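PDB 2X12: fimbriae-associated protein FAP1 from Streptococcus parasanguinis, which forms part of serine-rich cell-wall fimbriae that mediate bacterial adhesion, probably contributing to biofilm formation. Local coordinates for residues N249-I254 / Y302-K307; N241-F246 / E255-G260; L291-L296 / T328-Y333. All coordinates share one frame; numbering follows the deposited sequence.

Contact 1. Residues N249-I254 / Y302-K307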
# COMPACT_ATOMS: atom_id res chain seq x y z
N ASN A 249 -15.14 4.25 -11.23
CA ASN A 249 -15.39 2.87 -10.88
C ASN A 249 -15.84 2.79 -9.45
O ASN A 249 -15.78 1.73 -8.85
CB ASN A 249 -14.10 2.04 -11.08
CG ASN A 249 -13.07 2.23 -9.94
OD1 ASN A 249 -13.36 2.91 -8.95
ND2 ASN A 249 -11.89 1.60 -10.05
N GLY A 250 -16.20 3.92 -8.86
CA GLY A 250 -16.68 3.91 -7.49
C GLY A 250 -15.72 3.64 -6.33
O GLY A 250 -16.16 3.74 -5.16
N SER A 251 -14.45 3.32 -6.60
CA SER A 251 -13.45 3.29 -5.54
C SER A 251 -13.31 4.66 -4.92
O SER A 251 -13.14 5.64 -5.59
CB SER A 251 -12.07 2.92 -6.06
OG SER A 251 -12.08 1.64 -6.66
N LYS A 252 -13.38 4.73 -3.60
CA LYS A 252 -13.17 5.99 -2.89
C LYS A 252 -11.70 5.94 -2.57
O LYS A 252 -11.04 4.97 -2.95
CB LYS A 252 -14.09 6.05 -1.66
CG LYS A 252 -15.58 6.22 -2.10
CD LYS A 252 -16.60 5.68 -1.11
CE LYS A 252 -17.92 5.43 -1.85
NZ LYS A 252 -19.11 5.51 -0.94
N GLY A 253 -11.09 6.92 -1.96
CA GLY A 253 -9.64 6.65 -1.78
C GLY A 253 -8.77 7.06 -2.93
O GLY A 253 -9.24 7.18 -4.04
N ILE A 254 -7.50 7.33 -2.63
CA ILE A 254 -6.66 8.29 -3.41
C ILE A 254 -5.21 7.85 -3.65
O ILE A 254 -4.56 7.22 -2.80
CB ILE A 254 -6.56 9.62 -2.64
CG1 ILE A 254 -7.95 10.08 -2.18
CG2 ILE A 254 -5.88 10.66 -3.48
CD1 ILE A 254 -8.05 11.57 -1.80
N TYR A 302 -3.91 6.06 -11.21
CA TYR A 302 -4.76 5.66 -10.10
C TYR A 302 -4.83 4.17 -10.16
O TYR A 302 -5.53 3.63 -10.99
CB TYR A 302 -6.13 6.30 -10.24
CG TYR A 302 -7.08 6.20 -9.07
CD1 TYR A 302 -7.08 7.12 -8.06
CD2 TYR A 302 -8.05 5.24 -9.03
CE1 TYR A 302 -7.96 7.04 -7.01
CE2 TYR A 302 -8.96 5.17 -7.97
CZ TYR A 302 -8.90 6.07 -6.98
OH TYR A 302 -9.84 5.99 -5.98
N GLU A 303 -4.03 3.51 -9.34
CA GLU A 303 -3.98 2.06 -9.27
C GLU A 303 -4.49 1.71 -7.89
O GLU A 303 -3.73 1.62 -6.91
CB GLU A 303 -2.56 1.59 -9.49
CG GLU A 303 -2.00 2.02 -10.85
CD GLU A 303 -2.78 1.44 -12.05
OE1 GLU A 303 -3.54 0.45 -11.83
OE2 GLU A 303 -2.63 1.99 -13.20
N ASP A 304 -5.82 1.67 -7.84
CA ASP A 304 -6.59 1.04 -6.76
C ASP A 304 -6.42 -0.39 -7.13
O ASP A 304 -5.74 -0.66 -8.14
CB ASP A 304 -8.06 1.44 -6.82
CG ASP A 304 -8.73 1.10 -8.17
OD1 ASP A 304 -8.14 0.35 -8.96
OD2 ASP A 304 -9.88 1.57 -8.42
N GLY A 305 -7.02 -1.32 -6.42
CA GLY A 305 -6.79 -2.71 -6.84
C GLY A 305 -7.96 -3.29 -7.56
O GLY A 305 -8.27 -4.47 -7.40
N SER A 306 -8.66 -2.47 -8.33
CA SER A 306 -10.00 -2.86 -8.68
C SER A 306 -10.05 -4.00 -9.68
O SER A 306 -11.02 -4.70 -9.73
CB SER A 306 -10.78 -1.67 -9.22
OG SER A 306 -10.02 -1.00 -10.19
N LYS A 307 -9.02 -4.16 -10.51
CA LYS A 307 -8.94 -5.29 -11.43
C LYS A 307 -7.92 -6.22 -10.85
O LYS A 307 -6.95 -5.77 -10.28
CB LYS A 307 -8.46 -4.83 -12.80
CG LYS A 307 -9.59 -4.24 -13.71
CD LYS A 307 -9.10 -3.07 -14.62
CE LYS A 307 -9.17 -3.33 -16.16
NZ LYS A 307 -7.83 -2.89 -16.81
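Asp304 OD2 draws two polar groups from the opposite loop: it accepts from Asn249 ND2 at 2.6 Å, and it lies 2.8 Å from Ser251 OG. This carboxylate joins two Asx turns, one in each loop of an all-beta domain: segment 249-254 runs into strand 254-263, while the loop holding Asp304 leads into strand 307-311. The amide bond is nearly straight, with an N-H...O angle of 165°. It uses the syn lone pair of OD2, and OD2 sits in the amide plane. The side chains come from opposite directions, and the amide and carboxylate planes are only 4° apart, so the two flat groups meet nearly in one plane.

Each turn fixes its own end of this link. Asn249 OD1 accepts from Ser251 N at 2.6 Å. Asp304 OD1 takes Ser306 N at 2.9 Å and Ser306 OG at 2.6 Å, both from the same face of the carboxylate. In Asn249 and Asp304 alike, CG stands between the backbone N and the carbonyl carbon, which brings OD1 back to the chain two residues on. Ser251 OG lies close to Asn249 OD1 as well as to Asp304 OD2. Asn324 ND2 also donates to Asp304 OD1, and Asn245 ND2 to Asn249 OD1, so each turn's OD1 has a further donor from outside the two loops.

Tyr302 spans the rest of the interface. Its CG lies anti to the backbone N (chi1 -170°), and the ring extends toward the bend at Ser251-Gly253 with Gly253 O in plane at its edge. Tyr218 packs edge-to-face on this ring. Along the ring, Tyr302 CE1 comes within 4.0 Å of Ile254 CA, and at its far end Tyr302 OH stands 3.8 Å from Ser251 CB.

Contact 2. Residues N241-F246 / E255-G260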
# COMPACT_ATOMS: atom_id res chain seq x y z
N ASN A 241 1.70 14.58 -4.70
CA ASN A 241 0.44 15.12 -5.23
C ASN A 241 -0.62 14.05 -5.18
O ASN A 241 -0.33 12.88 -5.45
CB ASN A 241 0.57 15.57 -6.68
CG ASN A 241 1.56 16.70 -6.84
OD1 ASN A 241 1.44 17.76 -6.17
ND2 ASN A 241 2.55 16.50 -7.69
N PRO A 242 -1.85 14.43 -4.82
CA PRO A 242 -2.92 13.48 -4.81
C PRO A 242 -3.53 13.34 -6.22
O PRO A 242 -3.68 14.33 -6.93
CB PRO A 242 -3.91 14.10 -3.83
CG PRO A 242 -3.72 15.48 -3.96
CD PRO A 242 -2.28 15.71 -4.25
N VAL A 243 -3.83 12.12 -6.62
CA VAL A 243 -4.61 11.89 -7.81
C VAL A 243 -5.85 11.21 -7.34
O VAL A 243 -5.75 10.25 -6.64
CB VAL A 243 -3.92 10.97 -8.77
CG1 VAL A 243 -4.85 10.62 -9.87
CG2 VAL A 243 -2.67 11.64 -9.35
N THR A 244 -7.00 11.75 -7.74
CA THR A 244 -8.33 11.26 -7.36
C THR A 244 -8.92 10.49 -8.50
O THR A 244 -8.59 10.70 -9.66
CB THR A 244 -9.32 12.39 -7.01
OG1 THR A 244 -9.77 13.06 -8.19
CG2 THR A 244 -8.70 13.38 -6.07
N ASN A 245 -9.83 9.60 -8.16
CA ASN A 245 -10.35 8.59 -9.10
C ASN A 245 -10.97 9.20 -10.35
O ASN A 245 -12.00 9.91 -10.28
CB ASN A 245 -11.40 7.73 -8.37
CG ASN A 245 -11.83 6.54 -9.17
OD1 ASN A 245 -11.65 6.48 -10.39
ND2 ASN A 245 -12.42 5.58 -8.49
N PHE A 246 -10.37 8.88 -11.49
CA PHE A 246 -10.84 9.38 -12.78
C PHE A 246 -11.33 8.27 -13.71
O PHE A 246 -11.55 8.50 -14.89
CB PHE A 246 -9.76 10.23 -13.45
CG PHE A 246 -8.53 9.46 -13.83
CD1 PHE A 246 -7.48 9.31 -12.94
CD2 PHE A 246 -8.41 8.90 -15.07
CE1 PHE A 246 -6.33 8.59 -13.26
CE2 PHE A 246 -7.25 8.17 -15.40
CZ PHE A 246 -6.21 8.01 -14.47
N GLU A 255 -4.70 8.16 -4.83
CA GLU A 255 -3.29 7.82 -5.11
C GLU A 255 -2.50 9.06 -4.71
O GLU A 255 -2.78 10.15 -5.17
CB GLU A 255 -3.01 7.37 -6.58
CG GLU A 255 -1.66 6.54 -6.76
CD GLU A 255 -1.86 5.02 -6.74
OE1 GLU A 255 -2.96 4.67 -7.27
OE2 GLU A 255 -1.00 4.18 -6.24
N TYR A 256 -1.54 8.87 -3.82
CA TYR A 256 -0.60 9.90 -3.49
C TYR A 256 0.66 9.59 -4.29
O TYR A 256 1.24 8.51 -4.16
CB TYR A 256 -0.36 9.85 -2.00
CG TYR A 256 -1.64 10.05 -1.25
CD1 TYR A 256 -2.06 11.32 -0.88
CD2 TYR A 256 -2.48 9.01 -0.99
CE1 TYR A 256 -3.24 11.54 -0.26
CE2 TYR A 256 -3.70 9.22 -0.35
CZ TYR A 256 -4.05 10.51 0.01
OH TYR A 256 -5.22 10.80 0.66
N VAL A 257 1.02 10.49 -5.19
CA VAL A 257 2.11 10.21 -6.12
C VAL A 257 3.27 11.11 -5.80
O VAL A 257 3.06 12.22 -5.33
CB VAL A 257 1.68 10.44 -7.54
CG1 VAL A 257 2.87 10.35 -8.43
CG2 VAL A 257 0.67 9.42 -7.92
N SER A 258 4.49 10.66 -6.04
CA SER A 258 5.63 11.48 -5.67
C SER A 258 5.72 12.74 -6.54
O SER A 258 5.32 12.75 -7.74
CB SER A 258 6.93 10.71 -5.80
OG SER A 258 7.04 10.15 -7.07
N LYS A 259 6.21 13.81 -5.93
CA LYS A 259 6.39 15.06 -6.63
C LYS A 259 7.60 14.95 -7.51
O LYS A 259 7.63 15.51 -8.62
CB LYS A 259 6.54 16.22 -5.65
CG LYS A 259 5.19 16.77 -5.17
CD LYS A 259 5.17 18.27 -4.70
CE LYS A 259 3.92 18.51 -3.76
NZ LYS A 259 3.73 19.92 -3.29
N GLY A 260 8.61 14.24 -7.02
CA GLY A 260 9.84 14.05 -7.79
C GLY A 260 9.94 12.65 -8.37
O GLY A 260 9.26 11.69 -7.93
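The amide of Asn241 lies across the aliphatic chain of Lys259, the two side chains crossing at about a right angle. Asn241 OD1 rests 3.5 Å from Lys259 CE, while on the other branch Asn241 ND2 is 3.7 Å from Lys259 CG. Because the lysine is extended beyond CG, its methylenes run past both ends of the amide.

On the sheet face that carries Asn241 are also Val243, Glu255 and Val257. The valines meet diagonally, Val243 CG2 to Val257 CG2 at 4.3 Å. Both have CG1 anti to the backbone N (chi1 172° and 171°), which leaves CG2 beside that N as the branch that touches. The backbones form a beta hairpin of strands 240-243 and 254-263, whose short segments run at 140° to one another, antiparallel with a marked twist. Asn241/Val257 and Val243/Glu255 are hydrogen-bonded pairs, each closed by two bonds; Val257 N reaches Asn241 O at 2.8 Å and Val243 N reaches Glu255 O at 2.7 Å, both almost straight.

Between them Pro242 faces Tyr256 in a non-hydrogen-bonded pair, a position where the missing N-H of proline costs no bond to the partner strand. Its CA instead makes a CA-H...O contact, Pro242 CA to Glu255 O at 3.4 Å. On that opposite face Pro242 CB comes to 4.4 Å from Tyr256 CE1, and the tyrosine continues onto Pro230 and Val233 of strand 227-235. Glu255 turns its end away from the hairpin: its chain bends at chi2, and OE1 accepts from the backbone N of Glu303.

Contact 3. Residues L291-L296 / T328-Y333; sequences LAATTL and TAIGGY
Strands 291-295 and 330-333 run antiparallel at 166°. Ala292/Gly331 is a hydrogen-bonded pair between them, and Thr294/Thr328, just before the corner at Ala329, is a second; the register shifts by one residue between the two. Ala292 N binds Gly331 O at 2.8 Å, and Thr294 N binds Thr328 O at 3.0 Å; each pair also has the return bond. Between the pairs Ala293 alone stands against both Ala329 and Ile330, the extra residue lying where the chain turns its corner.

Ile330 fills the step. Its CG1 meets the Ala293 methyl, CG1 to CB 3.7 Å, and its other branch turns toward Leu291, CG2 to CB 4.3 Å. With CG1 anti to the carbonyl carbon (chi1 -62°) and CG2 anti to the backbone N, the isoleucine sends one branch to each neighbour. Leu291 places CD2 over the backbone of Gly331 and Gly332, where no side chain intervenes. At the other end Thr328 CG2 rests 3.5 Å from Thr294 O. Thr294 OG1 is hydrogen-bonded to the hydroxyl of Tyr197, which also bonds Ala329 O, so a residue of strand 190-197 spans the irregular step.

Strand 287-295 also bonds strand 212-220, placing this buried seam inside the larger sheet. One residue facing two between successive hydrogen-bonded pairs is the signature of a beta bulge in an antiparallel sheet.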
# COMPACT_ATOMS: atom_id res chain seq x y z
N LEU A 291 -1.74 0.20 -1.71
CA LEU A 291 -1.09 -0.41 -2.85
C LEU A 291 -0.04 0.49 -3.45
O LEU A 291 -0.32 1.60 -3.95
CB LEU A 291 -2.12 -0.74 -3.91
CG LEU A 291 -3.06 -1.90 -3.61
CD1 LEU A 291 -4.11 -2.09 -4.72
CD2 LEU A 291 -2.24 -3.16 -3.40
N ALA A 292 1.18 -0.00 -3.41
CA ALA A 292 2.32 0.73 -3.94
C ALA A 292 2.37 0.51 -5.44
O ALA A 292 2.13 -0.63 -5.88
CB ALA A 292 3.63 0.25 -3.27
N ALA A 293 2.63 1.55 -6.24
CA ALA A 293 2.84 1.31 -7.67
C ALA A 293 4.01 2.10 -8.15
O ALA A 293 4.33 3.08 -7.54
CB ALA A 293 1.65 1.67 -8.46
N THR A 294 4.63 1.66 -9.24
CA THR A 294 5.55 2.45 -9.99
C THR A 294 4.97 2.79 -11.36
O THR A 294 4.26 1.96 -11.93
CB THR A 294 6.83 1.68 -10.21
OG1 THR A 294 7.58 1.56 -8.97
CG2 THR A 294 7.64 2.37 -11.23
N THR A 295 5.23 3.99 -11.88
CA THR A 295 5.05 4.25 -13.31
C THR A 295 6.35 4.69 -13.96
O THR A 295 7.09 5.42 -13.38
CB THR A 295 4.03 5.33 -13.65
OG1 THR A 295 4.42 6.54 -13.03
CG2 THR A 295 2.69 4.97 -13.21
N LEU A 296 6.58 4.28 -15.19
CA LEU A 296 7.80 4.53 -15.90
C LEU A 296 7.94 5.94 -16.36
O LEU A 296 9.05 6.38 -16.54
CB LEU A 296 7.90 3.60 -17.08
CG LEU A 296 7.85 2.14 -16.58
CD1 LEU A 296 8.08 1.10 -17.66
CD2 LEU A 296 8.86 1.92 -15.49
N THR A 328 2.74 -0.25 -12.68
CA THR A 328 3.40 -1.53 -12.72
C THR A 328 4.00 -1.80 -11.34
O THR A 328 3.96 -0.94 -10.47
CB THR A 328 4.46 -1.60 -13.87
OG1 THR A 328 4.80 -2.95 -14.19
CG2 THR A 328 5.68 -0.84 -13.47
N ALA A 329 4.55 -3.00 -11.17
CA ALA A 329 5.03 -3.50 -9.87
C ALA A 329 4.07 -3.15 -8.74
O ALA A 329 4.48 -2.67 -7.73
CB ALA A 329 6.37 -2.97 -9.57
N ILE A 330 2.78 -3.37 -8.94
CA ILE A 330 1.82 -3.06 -7.89
C ILE A 330 1.71 -4.16 -6.85
O ILE A 330 1.68 -5.34 -7.16
CB ILE A 330 0.45 -2.88 -8.45
CG1 ILE A 330 0.46 -1.69 -9.41
CG2 ILE A 330 -0.49 -2.68 -7.35
CD1 ILE A 330 -0.80 -1.54 -10.25
N GLY A 331 1.63 -3.78 -5.59
CA GLY A 331 1.39 -4.78 -4.54
C GLY A 331 0.98 -4.04 -3.30
O GLY A 331 1.04 -2.81 -3.26
N GLY A 332 0.54 -4.78 -2.29
CA GLY A 332 0.01 -4.11 -1.13
C GLY A 332 -0.81 -4.99 -0.26
O GLY A 332 -0.77 -6.23 -0.38
N TYR A 333 -1.57 -4.39 0.63
CA TYR A 333 -2.23 -5.15 1.63
C TYR A 333 -3.51 -4.51 1.98
O TYR A 333 -3.63 -3.29 1.90
CB TYR A 333 -1.35 -5.17 2.84
CG TYR A 333 -1.64 -6.28 3.79
CD1 TYR A 333 -2.52 -6.12 4.81
CD2 TYR A 333 -1.03 -7.50 3.66
CE1 TYR A 333 -2.76 -7.16 5.71
CE2 TYR A 333 -1.28 -8.53 4.52
CZ TYR A 333 -2.14 -8.36 5.55
OH TYR A 333 -2.36 -9.44 6.42

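In the fold
From the N terminus, contact 2 comes first: 241-246 and 255-260 close the hairpin, with 249-254 running from the connecting loop into the second strand. That segment belongs to contact 1, which reaches on to 302-307 and so crosses both other contacts along the chain. Contact 3 then joins 291-296 to 328-333, closing a longer loop that contains 302-307; contacts 2 and 3 follow in series and reach the same sheet. Contact 1 touches both: Asn245 ND2 probably bonds Ser251 O, and Leu291 CD1 packs on Gly305 N at 3.5 Å. The loop after strand 287-295 is thereby tied to the hairpin loop and to the strands of the larger sheet.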